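Local structure of botulinum neurotoxin type G (Clostridium botulinum, 3MPP) at residues A[353-358]-A[362-367]; A[227-232]-A[241-246]; A[401-406]-A[416-421]; A[234-239]-A[304-309]. The protein attaches the neurotoxin to the surface of its host cell through this receptor-binding domain and delivers its protease light chain into the host cytosol. The protein carries 4 engineered substitutions. All coordinates share one frame; numbering follows the deposited sequence.

Overall arrangement
All four contacts lie in the C-terminal half of the receptor-binding domain, the beta-trefoil, and all reach one antiparallel sheet. Contacts 1 and 3 are the closest pair, with centres about 9 Å apart, and are joined by Tyr356 and Asn419. Contact 2 is tied to contact 3 by the neighbouring strands 239-244 and 420-423 and to contact 1 through Gln245 and Glu357, its centre lying about 12 Å from that of contact 1. Contact 4 meets contact 1 where Glu304 accepts from Lys354 N, and stays apart from contact 3, nearest atoms about 6 Å away. Contact 3 carries Trp402, the inferred ganglioside-binding residue; the side chain of Tyr356 in contact 1 is about 10 Å from it.

Contact 1. Residues A[353-358]-A[362-367]; sequences KKYYEK and NCQILC
Lys353 pairs with Gln364 as an antiparallel hydrogen-bonded pair, its N giving a bond of 2.9 Å to Gln364 O and its O receiving Gln364 N. At Lys354 the aliphatic CG rests on Asn362 O, while NZ turns away to Lys358 O and to Thr225 O. Tyr355 offers its backbone N to the side-chain OE1 of Gln364 at 2.8 Å, an almost straight bond (168°) whose donor is tilted from the amide plane. This bond holds the Gln364 amide inside the bend, and the bend at chi2 of Gln364 (78°) curls the chain back to reach it. These residues form the loop of a beta hairpin between the adjacent antiparallel strands 346-353 and 364-368 of the beta-trefoil. The Tyr355 ring reaches along the strand, its OH 3.4 Å from CD2 of Leu366, and Lys353 CB lies over one of its faces. Tyr356 sets its ring against the other end of the amide, CE1 3.4 Å from Gln364 NE2; its OH bonds to Asn419 OD1, which also receives Gln364 NE2. A water takes a hydrogen from NE2 of Gln364 at 2.8 Å and gives one to Tyr356 O at 2.6 Å, so the amide is gripped at both ends. The Glu357 carboxylate crosses the Asn362 side chain at a slant with the planes 18° apart; OE2 is 3.3 Å from Asn362 ND2 but badly angled for a hydrogen bond, OE1 bonds to Gln245 NE2, and Asn362 OD1 receives Gln421 NE2.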
# COMPACT_ATOMS: atom_id res chain seq x y z
N LYS A 353 -1.78 17.35 0.90
CA LYS A 353 -0.95 17.57 -0.26
C LYS A 353 -0.04 16.36 -0.50
O LYS A 353 0.12 15.50 0.36
CB LYS A 353 -0.08 18.81 -0.06
CG LYS A 353 -0.81 20.06 0.36
CD LYS A 353 -1.55 20.73 -0.79
CE LYS A 353 -0.60 21.32 -1.80
NZ LYS A 353 -1.29 22.40 -2.57
N LYS A 354 0.56 16.31 -1.68
CA LYS A 354 1.62 15.34 -1.97
C LYS A 354 2.71 16.06 -2.75
O LYS A 354 2.74 16.02 -3.99
CB LYS A 354 1.08 14.15 -2.77
CG LYS A 354 1.83 12.88 -2.47
CD LYS A 354 1.64 11.85 -3.58
CE LYS A 354 0.22 11.38 -3.68
NZ LYS A 354 0.15 10.17 -4.55
N TYR A 355 3.61 16.72 -2.04
CA TYR A 355 4.63 17.56 -2.66
C TYR A 355 5.78 16.80 -3.33
O TYR A 355 6.50 17.36 -4.16
CB TYR A 355 5.23 18.52 -1.62
CG TYR A 355 4.29 19.61 -1.17
CD1 TYR A 355 3.84 20.58 -2.05
CD2 TYR A 355 3.89 19.68 0.15
CE1 TYR A 355 3.00 21.59 -1.63
CE2 TYR A 355 3.06 20.67 0.59
CZ TYR A 355 2.62 21.62 -0.30
OH TYR A 355 1.79 22.60 0.16
N TYR A 356 5.99 15.55 -2.94
CA TYR A 356 7.15 14.80 -3.42
C TYR A 356 6.97 13.34 -3.03
O TYR A 356 5.97 12.99 -2.41
CB TYR A 356 8.43 15.36 -2.81
CG TYR A 356 8.24 15.67 -1.34
CD1 TYR A 356 8.18 14.65 -0.41
CD2 TYR A 356 8.09 16.98 -0.89
CE1 TYR A 356 7.98 14.91 0.94
CE2 TYR A 356 7.88 17.26 0.47
CZ TYR A 356 7.83 16.21 1.38
OH TYR A 356 7.63 16.45 2.72
N GLU A 357 7.95 12.51 -3.36
CA GLU A 357 7.84 11.05 -3.23
C GLU A 357 6.45 10.55 -3.66
O GLU A 357 5.79 9.81 -2.94
CB GLU A 357 8.25 10.54 -1.83
CG GLU A 357 7.40 11.05 -0.65
CD GLU A 357 7.84 10.46 0.69
OE1 GLU A 357 8.63 9.48 0.70
OE2 GLU A 357 7.40 10.96 1.74
N LYS A 358 6.04 10.94 -4.86
CA LYS A 358 4.66 10.80 -5.30
C LYS A 358 4.19 9.37 -5.59
O LYS A 358 3.00 9.13 -5.78
CB LYS A 358 4.40 11.71 -6.50
CG LYS A 358 4.42 13.19 -6.12
CD LYS A 358 4.40 14.09 -7.36
CE LYS A 358 4.50 15.56 -6.96
NZ LYS A 358 4.06 16.48 -8.05
N ASN A 362 2.67 8.38 1.35
CA ASN A 362 2.77 9.51 2.26
C ASN A 362 2.07 10.77 1.74
O ASN A 362 1.88 10.94 0.55
CB ASN A 362 4.24 9.84 2.50
CG ASN A 362 4.98 8.70 3.15
OD1 ASN A 362 4.73 8.36 4.32
ND2 ASN A 362 5.88 8.07 2.40
N CYS A 363 1.71 11.65 2.65
CA CYS A 363 1.12 12.93 2.28
C CYS A 363 1.51 13.94 3.34
O CYS A 363 2.02 13.58 4.40
CB CYS A 363 -0.41 12.82 2.18
SG CYS A 363 -1.21 12.44 3.75
N GLN A 364 1.30 15.22 3.04
CA GLN A 364 1.63 16.31 3.96
C GLN A 364 0.35 17.07 4.29
O GLN A 364 -0.60 17.04 3.50
CB GLN A 364 2.63 17.28 3.32
CG GLN A 364 3.99 16.65 2.95
CD GLN A 364 3.94 15.83 1.66
OE1 GLN A 364 3.31 16.23 0.67
NE2 GLN A 364 4.62 14.69 1.67
N ILE A 365 0.32 17.75 5.43
CA ILE A 365 -0.87 18.51 5.81
C ILE A 365 -0.47 19.97 6.01
O ILE A 365 0.35 20.27 6.87
CB ILE A 365 -1.53 17.95 7.08
CG1 ILE A 365 -1.81 16.46 6.92
CG2 ILE A 365 -2.83 18.73 7.40
CD1 ILE A 365 -1.78 15.65 8.20
N LEU A 366 -1.07 20.85 5.21
CA LEU A 366 -0.75 22.26 5.17
C LEU A 366 -1.89 23.07 5.79
O LEU A 366 -3.05 22.68 5.73
CB LEU A 366 -0.56 22.68 3.70
CG LEU A 366 -0.54 24.17 3.32
CD1 LEU A 366 0.68 24.86 3.88
CD2 LEU A 366 -0.62 24.37 1.80
N CYS A 367 -1.55 24.19 6.42
CA CYS A 367 -2.55 25.18 6.81
C CYS A 367 -2.12 26.56 6.34
O CYS A 367 -1.01 27.02 6.64
CB CYS A 367 -2.78 25.19 8.32
SG CYS A 367 -4.15 26.25 8.85
O HOH W 1 4.39 12.80 -0.39

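Contact 2. Residues A[227-232]-A[241-246]; sequences KDFWGN and YLFNQG
Phe229 and Phe243 bring their backbones no nearer than 8.0 Å between CA atoms, so side chains alone span the gap. Residues 228-231 make a type I beta turn in the loop that follows helix 210-220, whereas 241-244 is the end of strand 239-244. The turn is tied from within: Gly231 N bonds to Asp228 O, and Asp228 N to Asn232 O. Asp228 OD1 receives Asn232 N at 2.9 Å, from above the carboxylate plane, and has a weak bond from Trp230 N as well, which holds the carboxylate over the turn. Phe229, at the second position of that turn, points at the strand, and Phe243 points back. The rings form a T-shaped (edge-to-face) pair, centroids 5.4 Å apart and planes at 64°: the CE1 corner of Phe229 stands over the centre of the Phe243 face, 4.0 Å from Phe243 CG. In both residues CG lies opposite the backbone N (chi1 -176° in Phe229, 171° in Phe243), which stretches each ring out toward the other. Beyond the pair, the Phe229 ring has a cation-pi partner in Lys142 and touches Gln421 and Ile423 of strand 420-423, and CD2 of Phe229 lies over a face of the Trp230 indole, 3.6 Å above its plane. Trp230 and Asn232 reach Trp143 of the N-terminal subdomain through backbone and side-chain bonds respectively. The buried aromatic pair thus belongs to the place where the linker enters the beta-trefoil, joining the incoming turn to its first strand, 239-244.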
# COMPACT_ATOMS: atom_id res chain seq x y z
N LYS A 227 -3.44 8.27 -1.08
CA LYS A 227 -3.68 6.90 -0.68
C LYS A 227 -3.59 6.73 0.82
O LYS A 227 -3.02 7.58 1.50
CB LYS A 227 -2.66 6.00 -1.37
CG LYS A 227 -3.05 5.73 -2.84
CD LYS A 227 -1.84 5.52 -3.70
CE LYS A 227 -2.23 5.73 -5.17
NZ LYS A 227 -1.13 6.38 -5.92
N ASP A 228 -4.12 5.61 1.32
CA ASP A 228 -3.94 5.23 2.72
C ASP A 228 -2.70 4.33 2.90
O ASP A 228 -1.98 4.03 1.93
CB ASP A 228 -5.22 4.60 3.31
CG ASP A 228 -5.59 3.24 2.68
OD1 ASP A 228 -4.73 2.60 2.04
OD2 ASP A 228 -6.74 2.81 2.84
N PHE A 229 -2.44 3.95 4.14
CA PHE A 229 -1.28 3.15 4.53
C PHE A 229 -1.23 1.84 3.72
O PHE A 229 -0.15 1.31 3.44
CB PHE A 229 -1.44 2.85 6.02
CG PHE A 229 -0.30 2.10 6.66
CD1 PHE A 229 0.84 2.78 7.08
CD2 PHE A 229 -0.41 0.75 6.93
CE1 PHE A 229 1.86 2.10 7.73
CE2 PHE A 229 0.61 0.06 7.57
CZ PHE A 229 1.75 0.74 7.97
N TRP A 230 -2.40 1.30 3.36
CA TRP A 230 -2.45 0.02 2.63
C TRP A 230 -2.26 0.20 1.11
O TRP A 230 -2.06 -0.77 0.38
CB TRP A 230 -3.76 -0.72 2.93
CG TRP A 230 -4.04 -0.82 4.40
CD1 TRP A 230 -5.12 -0.29 5.07
CD2 TRP A 230 -3.24 -1.49 5.39
NE1 TRP A 230 -5.04 -0.60 6.41
CE2 TRP A 230 -3.89 -1.33 6.63
CE3 TRP A 230 -2.04 -2.20 5.35
CZ2 TRP A 230 -3.38 -1.85 7.82
CZ3 TRP A 230 -1.53 -2.73 6.53
CH2 TRP A 230 -2.21 -2.55 7.75
N GLY A 231 -2.36 1.44 0.65
CA GLY A 231 -2.23 1.74 -0.77
C GLY A 231 -3.54 1.90 -1.52
O GLY A 231 -3.54 1.96 -2.75
N ASN A 232 -4.66 1.95 -0.80
CA ASN A 232 -5.95 2.25 -1.42
C ASN A 232 -6.27 3.75 -1.36
O ASN A 232 -5.68 4.48 -0.56
CB ASN A 232 -7.07 1.46 -0.74
CG ASN A 232 -7.06 0.01 -1.14
OD1 ASN A 232 -6.75 -0.32 -2.28
ND2 ASN A 232 -7.40 -0.87 -0.20
N TYR A 241 -6.16 5.79 11.95
CA TYR A 241 -5.04 6.04 12.86
C TYR A 241 -3.92 6.71 12.05
O TYR A 241 -3.95 6.71 10.82
CB TYR A 241 -4.58 4.73 13.53
CG TYR A 241 -5.71 4.12 14.34
CD1 TYR A 241 -6.00 4.60 15.61
CD2 TYR A 241 -6.51 3.11 13.81
CE1 TYR A 241 -7.06 4.08 16.36
CE2 TYR A 241 -7.57 2.58 14.56
CZ TYR A 241 -7.83 3.07 15.83
OH TYR A 241 -8.85 2.55 16.57
N LEU A 242 -2.96 7.30 12.74
CA LEU A 242 -2.02 8.18 12.08
C LEU A 242 -0.61 7.61 12.17
O LEU A 242 -0.18 7.11 13.21
CB LEU A 242 -2.09 9.59 12.68
CG LEU A 242 -1.47 10.79 11.95
CD1 LEU A 242 -2.00 10.93 10.50
CD2 LEU A 242 -1.70 12.08 12.74
N PHE A 243 0.08 7.62 11.04
CA PHE A 243 1.44 7.13 10.97
C PHE A 243 2.37 8.25 10.48
O PHE A 243 2.05 8.94 9.52
CB PHE A 243 1.50 5.91 10.05
CG PHE A 243 2.89 5.44 9.73
CD1 PHE A 243 3.55 4.54 10.56
CD2 PHE A 243 3.54 5.87 8.58
CE1 PHE A 243 4.83 4.09 10.26
CE2 PHE A 243 4.84 5.42 8.27
CZ PHE A 243 5.47 4.53 9.10
N ASN A 244 3.51 8.41 11.16
CA ASN A 244 4.54 9.37 10.76
C ASN A 244 5.76 8.70 10.11
O ASN A 244 6.43 7.89 10.74
CB ASN A 244 4.99 10.22 11.96
CG ASN A 244 5.85 11.38 11.54
OD1 ASN A 244 7.04 11.21 11.33
ND2 ASN A 244 5.25 12.57 11.41
N GLN A 245 6.06 9.07 8.87
CA GLN A 245 7.18 8.47 8.14
C GLN A 245 8.54 8.75 8.79
O GLN A 245 9.42 7.91 8.73
CB GLN A 245 7.21 8.90 6.67
CG GLN A 245 8.37 8.24 5.88
CD GLN A 245 8.51 8.76 4.47
OE1 GLN A 245 8.10 9.88 4.16
NE2 GLN A 245 9.06 7.93 3.58
N GLY A 246 8.70 9.91 9.41
CA GLY A 246 9.98 10.25 10.03
C GLY A 246 10.19 9.63 11.41
O GLY A 246 11.33 9.40 11.82

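Contact 3. Residues A[401-406]-A[416-421]; sequences QWYLRR and LGCNWQ
A sulfur-aromatic and CH-pi contact between Tyr403 and Cys418 joins the loop of the inferred ganglioside-binding motif of the beta-trefoil to the turn that leads into strand 420-423. The loop follows strand 394-400; residues 402-404 form a short 3-10 segment, and Gln401, Trp402 and Tyr403 belong to the motif, completed by Ser400. Trp402 is the inferred binding residue itself, and Tyr403 beside it faces inward. The other side is a type I beta turn from Leu416 to Asn419, closed by Asn419 N on Leu416 O, and its third residue, Cys418, packs against one ring face. No hydrogen bond crosses the contact. Instead Cys418 CB lies over that face of Tyr403, 3.7 Å from the ring centroid and 18° off its normal. The SG stands obliquely, 4.3 Å from the same centroid and 42° off the normal, so it lies outside the ring outline, beside CD1. A chi1 of 49° turns SG in between the backbone N and the carbonyl carbon, and that brings sulfur to the CD1 side. Trp402 CD1 lies over the opposite face, 3.8 Å above the plane, so the tyrosine ring is held between Trp402 and the cysteine, a second-shell arrangement that probably helps to position the loop. The hydroxyl of Tyr403 runs past Gly417, whose O bonds to Asn244 ND2, to receive the backbone N of Ile379, and Leu376 of strand 373-382, the strand of Ile379, touches the tyrosine side chain. The tightest approach across the contact is Tyr403 CD1 to Cys418 SG, 3.5 Å.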
# COMPACT_ATOMS: atom_id res chain seq x y z
N GLN A 401 6.79 25.99 10.32
CA GLN A 401 7.36 26.58 9.12
C GLN A 401 8.70 25.92 8.73
O GLN A 401 9.19 26.13 7.63
CB GLN A 401 7.62 28.07 9.33
CG GLN A 401 6.45 28.83 9.92
CD GLN A 401 5.48 29.33 8.87
OE1 GLN A 401 4.97 30.45 8.96
NE2 GLN A 401 5.21 28.50 7.86
N TRP A 402 9.30 25.17 9.65
CA TRP A 402 10.58 24.50 9.39
C TRP A 402 10.47 23.57 8.18
O TRP A 402 11.42 23.44 7.39
CB TRP A 402 11.01 23.71 10.63
CG TRP A 402 11.99 22.59 10.40
CD1 TRP A 402 11.74 21.25 10.47
CD2 TRP A 402 13.39 22.71 10.07
NE1 TRP A 402 12.87 20.53 10.21
CE2 TRP A 402 13.90 21.40 9.97
CE3 TRP A 402 14.25 23.79 9.87
CZ2 TRP A 402 15.25 21.15 9.66
CZ3 TRP A 402 15.59 23.53 9.56
CH2 TRP A 402 16.07 22.23 9.47
N TYR A 403 9.31 22.94 8.03
CA TYR A 403 9.09 21.97 6.96
C TYR A 403 8.94 22.59 5.57
O TYR A 403 9.01 21.89 4.57
CB TYR A 403 7.87 21.11 7.28
CG TYR A 403 8.01 20.27 8.54
CD1 TYR A 403 9.00 19.28 8.64
CD2 TYR A 403 7.14 20.45 9.61
CE1 TYR A 403 9.10 18.50 9.79
CE2 TYR A 403 7.25 19.70 10.76
CZ TYR A 403 8.21 18.72 10.84
OH TYR A 403 8.27 17.97 11.99
N LEU A 404 8.75 23.91 5.52
CA LEU A 404 8.65 24.61 4.24
C LEU A 404 9.97 25.23 3.81
O LEU A 404 10.08 25.76 2.70
CB LEU A 404 7.56 25.70 4.30
CG LEU A 404 6.14 25.15 4.47
CD1 LEU A 404 5.15 26.25 4.28
CD2 LEU A 404 5.89 24.05 3.46
N ARG A 405 10.97 25.20 4.69
CA ARG A 405 12.28 25.77 4.35
C ARG A 405 12.98 25.00 3.24
O ARG A 405 13.06 23.77 3.25
CB ARG A 405 13.17 25.87 5.60
CG ARG A 405 12.59 26.84 6.62
CD ARG A 405 13.56 27.15 7.74
NE ARG A 405 14.81 27.75 7.28
CZ ARG A 405 15.78 28.13 8.11
NH1 ARG A 405 15.60 27.98 9.42
NH2 ARG A 405 16.91 28.66 7.64
N ARG A 406 13.48 25.75 2.26
CA ARG A 406 14.19 25.18 1.13
C ARG A 406 15.66 25.14 1.52
O ARG A 406 16.48 25.87 0.97
CB ARG A 406 14.00 26.05 -0.11
CG ARG A 406 12.54 26.32 -0.48
CD ARG A 406 11.60 25.18 -0.09
NE ARG A 406 12.05 23.87 -0.56
CZ ARG A 406 11.58 22.71 -0.11
NH1 ARG A 406 10.63 22.69 0.82
NH2 ARG A 406 12.06 21.57 -0.58
N LEU A 416 11.71 14.03 7.14
CA LEU A 416 10.56 13.15 6.89
C LEU A 416 9.46 13.30 7.93
O LEU A 416 8.40 12.70 7.79
CB LEU A 416 11.01 11.68 6.83
CG LEU A 416 12.12 11.35 5.81
CD1 LEU A 416 12.56 9.89 5.90
CD2 LEU A 416 11.67 11.71 4.37
N GLY A 417 9.70 14.10 8.97
CA GLY A 417 8.71 14.30 10.03
C GLY A 417 7.37 14.93 9.64
O GLY A 417 6.42 14.92 10.43
N CYS A 418 7.29 15.51 8.45
CA CYS A 418 6.03 16.09 7.98
C CYS A 418 5.33 15.15 7.01
O CYS A 418 4.40 15.56 6.33
CB CYS A 418 6.26 17.44 7.28
SG CYS A 418 7.57 17.41 6.02
N ASN A 419 5.76 13.90 6.96
CA ASN A 419 5.12 12.95 6.04
C ASN A 419 4.29 11.97 6.83
O ASN A 419 4.80 11.30 7.73
CB ASN A 419 6.16 12.21 5.20
CG ASN A 419 6.98 13.14 4.36
OD1 ASN A 419 6.48 14.15 3.87
ND2 ASN A 419 8.27 12.83 4.20
N TRP A 420 3.01 11.88 6.47
CA TRP A 420 2.05 11.08 7.23
C TRP A 420 1.37 10.04 6.36
O TRP A 420 1.27 10.21 5.14
CB TRP A 420 0.96 12.01 7.79
CG TRP A 420 1.48 13.13 8.69
CD1 TRP A 420 1.80 14.41 8.31
CD2 TRP A 420 1.72 13.06 10.11
NE1 TRP A 420 2.24 15.14 9.42
CE2 TRP A 420 2.18 14.34 10.53
CE3 TRP A 420 1.59 12.05 11.07
CZ2 TRP A 420 2.51 14.62 11.86
CZ3 TRP A 420 1.91 12.33 12.40
CH2 TRP A 420 2.38 13.61 12.77
N GLN A 421 0.90 8.97 7.00
CA GLN A 421 -0.02 8.05 6.36
C GLN A 421 -1.21 7.79 7.27
O GLN A 421 -1.09 7.81 8.50
CB GLN A 421 0.68 6.73 6.01
CG GLN A 421 1.86 6.91 5.03
CD GLN A 421 2.51 5.60 4.67
OE1 GLN A 421 1.84 4.58 4.53
NE2 GLN A 421 3.83 5.62 4.50

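Contact 4. Residues A[234-239]-A[304-309]; sequences LRYDTQ and EGDYIY
Tyr236 brings the hydroxyl end of its ring up to Asp306 and Ile308, with the two partners near the ring plane at its edge. The OH donates to Asp306 OD2 at 2.7 Å, reaching it from above the carboxylate plane; ring and carboxylate planes are 20° apart. Tyr236 OH also lies 3.2 Å from Asp306 CB. A water donates to Tyr236 OH at 2.9 Å and to Tyr307 O at 2.7 Å, so the phenol is bridged to the strand backbone as well as bonded to the carboxylate. Asp306 OD2 has a second donor in Arg303 N, which helps fix the acceptor; two donors on one oxygen would probably favour the charged carboxylate. Along the other side of the ring, Ile308 places CG2 3.9 Å from Tyr236 CE1, and Ile287 of strand 285-289 touches both residues. The torsion at Tyr236 (chi1 -71°) sets CG opposite the carbonyl carbon and sends the ring across to the strand, although CA of Tyr236 remains 9.0 Å from CA of Ile308. Through this one tyrosine the loop ahead of strand 239-244 is linked to the start of strand 307-312, two parts of the beta-trefoil.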
# COMPACT_ATOMS: atom_id res chain seq x y z
N LEU A 234 -7.47 7.29 -0.37
CA LEU A 234 -7.81 7.93 0.88
C LEU A 234 -9.26 8.42 0.80
O LEU A 234 -9.66 8.96 -0.22
CB LEU A 234 -6.88 9.13 1.10
CG LEU A 234 -6.85 9.75 2.50
CD1 LEU A 234 -6.36 8.75 3.55
CD2 LEU A 234 -5.97 11.00 2.48
N ARG A 235 -10.03 8.27 1.88
CA ARG A 235 -11.45 8.64 1.85
C ARG A 235 -11.93 9.54 2.99
O ARG A 235 -11.38 9.53 4.09
CB ARG A 235 -12.31 7.37 1.80
CG ARG A 235 -12.10 6.61 0.49
CD ARG A 235 -12.98 5.40 0.30
NE ARG A 235 -12.48 4.62 -0.84
CZ ARG A 235 -13.00 4.66 -2.07
NH1 ARG A 235 -14.05 5.43 -2.32
NH2 ARG A 235 -12.47 3.93 -3.04
N TYR A 236 -12.99 10.30 2.72
CA TYR A 236 -13.67 11.09 3.73
C TYR A 236 -14.50 10.17 4.62
O TYR A 236 -14.81 9.05 4.23
CB TYR A 236 -14.59 12.10 3.08
CG TYR A 236 -13.87 13.22 2.39
CD1 TYR A 236 -13.31 14.26 3.13
CD2 TYR A 236 -13.74 13.25 1.00
CE1 TYR A 236 -12.64 15.29 2.51
CE2 TYR A 236 -13.06 14.29 0.36
CZ TYR A 236 -12.51 15.32 1.15
OH TYR A 236 -11.84 16.37 0.57
N ASP A 237 -14.86 10.65 5.80
CA ASP A 237 -15.82 9.96 6.64
C ASP A 237 -15.38 8.55 7.02
O ASP A 237 -16.21 7.66 7.23
CB ASP A 237 -17.20 9.91 5.96
CG ASP A 237 -17.77 11.30 5.67
OD1 ASP A 237 -17.30 12.29 6.28
OD2 ASP A 237 -18.69 11.40 4.85
N THR A 238 -14.07 8.34 7.12
CA THR A 238 -13.51 7.03 7.42
C THR A 238 -12.53 7.13 8.60
O THR A 238 -11.67 8.02 8.62
CB THR A 238 -12.74 6.50 6.19
OG1 THR A 238 -13.65 6.42 5.08
CG2 THR A 238 -12.08 5.11 6.46
N GLN A 239 -12.64 6.22 9.55
CA GLN A 239 -11.73 6.25 10.71
C GLN A 239 -10.31 5.84 10.35
O GLN A 239 -10.09 4.78 9.75
CB GLN A 239 -12.26 5.38 11.84
CG GLN A 239 -13.60 5.88 12.41
CD GLN A 239 -14.24 4.83 13.27
OE1 GLN A 239 -14.25 3.65 12.91
NE2 GLN A 239 -14.76 5.23 14.42
N GLU A 304 -5.74 15.45 -3.85
CA GLU A 304 -4.67 16.37 -3.57
C GLU A 304 -5.18 17.81 -3.64
O GLU A 304 -5.87 18.19 -4.59
CB GLU A 304 -3.52 16.15 -4.56
CG GLU A 304 -2.14 16.32 -3.97
CD GLU A 304 -1.62 17.75 -4.07
OE1 GLU A 304 -2.36 18.61 -4.59
OE2 GLU A 304 -0.48 17.99 -3.63
N GLY A 305 -4.88 18.59 -2.61
CA GLY A 305 -5.28 19.98 -2.57
C GLY A 305 -6.66 20.26 -1.99
O GLY A 305 -7.02 21.43 -1.80
N ASP A 306 -7.45 19.22 -1.72
CA ASP A 306 -8.78 19.41 -1.11
C ASP A 306 -8.65 20.18 0.20
O ASP A 306 -7.65 20.03 0.90
CB ASP A 306 -9.45 18.07 -0.79
CG ASP A 306 -10.17 17.45 -1.98
OD1 ASP A 306 -10.18 18.08 -3.06
OD2 ASP A 306 -10.70 16.33 -1.85
N TYR A 307 -9.68 20.97 0.52
CA TYR A 307 -9.79 21.62 1.82
C TYR A 307 -10.58 20.74 2.79
O TYR A 307 -11.69 20.30 2.49
CB TYR A 307 -10.45 22.99 1.66
CG TYR A 307 -9.57 23.97 0.92
CD1 TYR A 307 -8.60 24.70 1.58
CD2 TYR A 307 -9.70 24.15 -0.45
CE1 TYR A 307 -7.79 25.60 0.91
CE2 TYR A 307 -8.89 25.05 -1.13
CZ TYR A 307 -7.94 25.77 -0.44
OH TYR A 307 -7.13 26.65 -1.11
N ILE A 308 -9.99 20.45 3.95
CA ILE A 308 -10.55 19.44 4.83
C ILE A 308 -10.49 19.87 6.28
O ILE A 308 -9.76 20.81 6.63
CB ILE A 308 -9.77 18.10 4.72
CG1 ILE A 308 -8.37 18.27 5.34
CG2 ILE A 308 -9.67 17.66 3.26
CD1 ILE A 308 -7.85 17.07 6.05
N TYR A 309 -11.29 19.21 7.11
CA TYR A 309 -11.08 19.24 8.55
C TYR A 309 -10.61 17.88 9.03
O TYR A 309 -10.97 16.86 8.44
CB TYR A 309 -12.38 19.54 9.31
CG TYR A 309 -13.13 20.76 8.87
CD1 TYR A 309 -12.57 22.02 8.96
CD2 TYR A 309 -14.44 20.65 8.41
CE1 TYR A 309 -13.29 23.16 8.59
CE2 TYR A 309 -15.17 21.78 8.04
CZ TYR A 309 -14.58 23.03 8.13
OH TYR A 309 -15.28 24.16 7.75
O HOH W 2 -13.00 19.07 0.45